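Putative pyrazinamidase/nicotinamidase (Streptococcus mutans, PDB 3S2S) binds zinc and, as a member of the isochorismatase family, probably hydrolyses nicotinamide, and the related drug pyrazinamide, to the acid and ammonia. Local coordinates at residues 69-74 against 186-191; 160-165 against 173-178. One frame throughout, in Å; residues are numbered along the deposited sequence.

Contact 1 of 2, residues 69-74 against 186-191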
# COMPACT_ATOMS: atom_id res chain seq x y z
N ALA A 69 18.36 -23.31 10.24
CA ALA A 69 18.30 -24.29 9.16
C ALA A 69 17.27 -25.38 9.46
O ALA A 69 16.48 -25.77 8.59
CB ALA A 69 19.69 -24.91 8.88
N GLN A 70 17.27 -25.88 10.69
CA GLN A 70 16.37 -26.96 11.04
C GLN A 70 14.91 -26.54 10.98
O GLN A 70 14.06 -27.29 10.51
CB GLN A 70 16.71 -27.52 12.42
CG GLN A 70 17.98 -28.34 12.39
CD GLN A 70 18.48 -28.69 13.77
OE1 GLN A 70 18.13 -28.05 14.76
NE2 GLN A 70 19.32 -29.71 13.84
N VAL A 71 14.61 -25.33 11.44
CA VAL A 71 13.22 -24.89 11.44
C VAL A 71 12.74 -24.64 10.02
O VAL A 71 11.58 -24.86 9.72
CB VAL A 71 12.96 -23.69 12.38
CG1 VAL A 71 13.55 -22.43 11.82
CG2 VAL A 71 11.45 -23.51 12.62
N THR A 72 13.64 -24.17 9.16
CA THR A 72 13.29 -23.97 7.75
C THR A 72 13.01 -25.30 7.05
O THR A 72 12.02 -25.45 6.33
CB THR A 72 14.42 -23.20 7.04
OG1 THR A 72 14.61 -21.96 7.73
CG2 THR A 72 14.07 -22.92 5.58
N GLN A 73 13.86 -26.30 7.28
CA GLN A 73 13.61 -27.61 6.70
C GLN A 73 12.29 -28.17 7.22
O GLN A 73 11.51 -28.77 6.47
CB GLN A 73 14.77 -28.55 7.04
CG GLN A 73 14.61 -29.94 6.46
CD GLN A 73 14.76 -29.96 4.96
OE1 GLN A 73 15.82 -29.62 4.44
NE2 GLN A 73 13.71 -30.38 4.26
N LYS A 74 12.03 -27.98 8.51
CA LYS A 74 10.79 -28.51 9.08
C LYS A 74 9.56 -27.84 8.49
O LYS A 74 8.59 -28.52 8.14
CB LYS A 74 10.77 -28.40 10.60
CG LYS A 74 9.43 -28.81 11.18
CD LYS A 74 9.52 -29.20 12.65
CE LYS A 74 8.23 -29.86 13.11
NZ LYS A 74 8.37 -30.51 14.44
N GLU A 186 4.05 -15.70 13.85
CA GLU A 186 4.81 -16.51 14.79
C GLU A 186 6.26 -16.08 14.66
O GLU A 186 6.71 -15.71 13.58
CB GLU A 186 4.66 -18.00 14.45
CG GLU A 186 3.22 -18.47 14.52
CD GLU A 186 3.04 -19.96 14.24
OE1 GLU A 186 3.85 -20.53 13.49
OE2 GLU A 186 2.09 -20.57 14.79
N VAL A 187 6.97 -16.08 15.78
CA VAL A 187 8.40 -15.81 15.74
C VAL A 187 9.11 -16.97 16.41
O VAL A 187 8.75 -17.36 17.53
CB VAL A 187 8.75 -14.52 16.49
CG1 VAL A 187 10.26 -14.27 16.42
CG2 VAL A 187 7.98 -13.35 15.90
N VAL A 188 10.10 -17.54 15.76
CA VAL A 188 10.78 -18.69 16.34
C VAL A 188 11.97 -18.17 17.15
O VAL A 188 12.94 -17.70 16.58
CB VAL A 188 11.29 -19.65 15.24
CG1 VAL A 188 12.02 -20.87 15.84
CG2 VAL A 188 10.12 -20.07 14.33
N GLN A 189 11.87 -18.20 18.48
CA GLN A 189 12.86 -17.52 19.30
C GLN A 189 14.29 -18.02 19.06
O GLN A 189 15.24 -17.23 19.09
CB GLN A 189 12.51 -17.58 20.80
CG GLN A 189 13.54 -16.82 21.65
CD GLN A 189 13.07 -16.57 23.08
OE1 GLN A 189 11.93 -16.84 23.44
NE2 GLN A 189 13.97 -16.04 23.91
N SER A 190 14.43 -19.32 18.83
CA SER A 190 15.75 -19.92 18.67
C SER A 190 16.33 -19.65 17.29
O SER A 190 17.47 -20.02 16.99
CB SER A 190 15.67 -21.43 18.90
OG SER A 190 14.83 -22.04 17.94
N ALA A 191 15.54 -18.99 16.44
CA ALA A 191 15.97 -18.74 15.06
C ALA A 191 15.89 -17.26 14.67
O ALA A 191 15.74 -16.93 13.49
CB ALA A 191 15.16 -19.59 14.11

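Contact 2 of 2, residues 160-165 against 173-178. With CAD (cacodylic acid), chain F.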
# COMPACT_ATOMS: atom_id res chain seq x y z
N VAL A 160 2.43 -15.87 9.00
CA VAL A 160 3.85 -15.86 8.68
C VAL A 160 4.67 -16.26 9.90
O VAL A 160 4.36 -15.85 11.02
CB VAL A 160 4.36 -14.51 8.13
CG1 VAL A 160 3.68 -14.23 6.75
CG2 VAL A 160 4.05 -13.34 9.10
N VAL A 161 5.71 -17.06 9.65
CA VAL A 161 6.65 -17.52 10.66
C VAL A 161 7.96 -16.80 10.40
O VAL A 161 8.56 -16.99 9.36
CB VAL A 161 6.83 -19.02 10.59
CG1 VAL A 161 7.76 -19.49 11.71
CG2 VAL A 161 5.46 -19.71 10.70
N LEU A 162 8.37 -15.94 11.33
CA LEU A 162 9.54 -15.10 11.09
C LEU A 162 10.82 -15.69 11.68
O LEU A 162 10.82 -16.13 12.83
CB LEU A 162 9.32 -13.70 11.67
CG LEU A 162 8.03 -13.02 11.19
CD1 LEU A 162 7.98 -11.63 11.80
CD2 LEU A 162 8.00 -12.94 9.65
N THR A 163 11.88 -15.70 10.88
CA THR A 163 13.19 -16.15 11.33
C THR A 163 14.22 -15.21 10.73
O THR A 163 13.94 -14.53 9.74
CB THR A 163 13.53 -17.58 10.79
OG1 THR A 163 13.63 -17.54 9.34
CG2 THR A 163 12.47 -18.60 11.21
N GLY A 164 15.42 -15.18 11.31
CA GLY A 164 16.51 -14.42 10.71
C GLY A 164 17.00 -13.30 11.61
O GLY A 164 16.87 -13.38 12.82
N VAL A 165 17.57 -12.26 11.00
CA VAL A 165 18.25 -11.18 11.73
C VAL A 165 17.90 -9.83 11.08
O VAL A 165 17.46 -9.81 9.93
CB VAL A 165 19.81 -11.38 11.71
CG1 VAL A 165 20.19 -12.67 12.44
CG2 VAL A 165 20.32 -11.41 10.29
N HIS A 173 10.60 -4.81 11.63
CA HIS A 173 9.88 -4.07 10.59
C HIS A 173 9.00 -5.02 9.79
O HIS A 173 7.86 -4.68 9.43
CB HIS A 173 10.85 -3.38 9.65
CG HIS A 173 11.49 -2.14 10.23
ND1 HIS A 173 11.89 -1.08 9.44
CD2 HIS A 173 11.82 -1.82 11.50
CE1 HIS A 173 12.44 -0.15 10.21
NE2 HIS A 173 12.41 -0.58 11.46
N THR A 174 9.51 -6.21 9.49
CA THR A 174 8.73 -7.18 8.73
C THR A 174 7.48 -7.56 9.51
O THR A 174 6.40 -7.66 8.95
CB THR A 174 9.53 -8.44 8.41
OG1 THR A 174 10.65 -8.08 7.59
CG2 THR A 174 8.65 -9.48 7.65
N ALA A 175 7.65 -7.76 10.82
CA ALA A 175 6.50 -8.09 11.67
C ALA A 175 5.45 -6.98 11.73
O ALA A 175 4.26 -7.26 11.76
CB ALA A 175 6.97 -8.44 13.08
N ILE A 176 5.90 -5.73 11.83
CA ILE A 176 4.98 -4.59 11.91
C ILE A 176 4.18 -4.52 10.60
O ILE A 176 2.96 -4.34 10.61
CB ILE A 176 5.74 -3.29 12.19
CG1 ILE A 176 6.25 -3.33 13.63
CG2 ILE A 176 4.86 -2.07 11.94
CD1 ILE A 176 7.20 -2.19 13.97
N ASP A 177 4.85 -4.69 9.47
CA ASP A 177 4.13 -4.69 8.21
C ASP A 177 3.14 -5.86 8.14
O ASP A 177 1.99 -5.69 7.67
CB ASP A 177 5.09 -4.74 7.01
CG ASP A 177 5.64 -3.39 6.62
OD1 ASP A 177 5.15 -2.33 7.11
OD2 ASP A 177 6.55 -3.37 5.78
N ALA A 178 3.57 -7.03 8.61
CA ALA A 178 2.68 -8.19 8.59
C ALA A 178 1.44 -7.93 9.45
O ALA A 178 0.34 -8.30 9.07
CB ALA A 178 3.42 -9.46 9.04
AS CAD F . 18.49 -6.02 9.21
C1 CAD F . 19.45 -7.55 8.49
C2 CAD F . 19.56 -4.36 9.04
O1 CAD F . 17.87 -6.27 10.70

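Contact 1 of 2, residues 69-74 against 186-191
No ring, amide or carboxylate enters the meeting of Val71 with Val188 and Ala191; the surfaces that touch are made of methyl groups alone. They join helix 65-77 to Val188 of strand 184-188 and the turn that follows, in the parallel alpha/beta sheet of an isochorismatase-like fold. Val71 divides its two branches between two partners. Its CG1 sits between the backbone N and the carbonyl carbon (chi1 72°), a rotamer uncommon for valine in a helix, and from there meets Ala191 CB at 4.0 Å. The other branch, CG2, extends to Val188, and these two side chains meet tip to tip, CG2 to CG2 at 4.1 Å. A forked residue suits this place, since a single short side chain spans Val188 and the turn residue Ala191 together; Val71 also rests on Thr163 of the neighbouring strand.

Val188 and Ala191 are both buried, and they bound a type I turn whose two middle residues are Gln189 and Ser190. Ala191, with only a methyl, lets the turn come close to the helix: its CA lies 7.6 Å from Val71 CA. The salt bridge of Glu186 with Lys37 takes no part in the Val71 packing. On the helix, Thr72 faces helix 119-125 and bonds its hydroxyl to Ile68 O. The turn itself is closed by the bond from Ala191 N to Val188 O, 2.9 Å long.

Contact 2 of 2, residues 160-165 against 173-178
In the apolar packing, Leu162 has CG beside its backbone N and anti to the carbonyl carbon (chi1 -54°), which sends its two methyls over neighbouring positions of helix 167-180. CD1 settles on Ala175, 3.6 Å from its CB, while CD2 lies 4.0 Å from Thr174 CG2, where the two side chains cross obliquely. One turn along the helix, Val160 CG2 meets Ala178 CB at 3.9 Å. Small groups on the helix, Ala175, Ala178 and the methyl of Thr174, make room for the large strand side chains; the axes of strand segment 160-163 and helix segment 173-178 approach to 10.0 Å, with their directions 168° apart, close to antiparallel.

Polar atoms are met elsewhere. Thr174 presents its methyl to Leu162 and turns OG1 to Cys170 O and Ala142 N, so its buried hydroxyl is satisfied. His173 NE2 hydrogen-bonds to His206 of the second subunit.

Toward the ligand, Gly164 adopts backbone angles (phi 118°) at which a CB would press against the preceding carbonyl O. Val165 O then lies 3.3 Å from C1 of the cacodylic acid, which is hydrogen-bonded by Leu166 N and Cys170 N. Strand, pocket-lining bend and returning helix form the first half of a beta-alpha-beta crossover.

Contacts 1 and 2 lie 12 Å apart, centre to centre, on opposite faces of one parallel sheet: helix 65-77 packs on one side and helix 167-180 on the other. Strands 159-165 and 184-188 are neighbours in it, tied by a probable hydrogen bond from Leu162 N to Glu186 O, and Gly164 N probably bonds likewise to Ala191 O. Along the chain, contact 2 falls between the two segments of contact 1: strand 159-165 and helix 167-180 come before the return to strand 184-188, which joins the two contacts through the sheet. Together they pack the sheet from both sides, with contact 2 leading to the cacodylic acid pocket and contact 1 away from it.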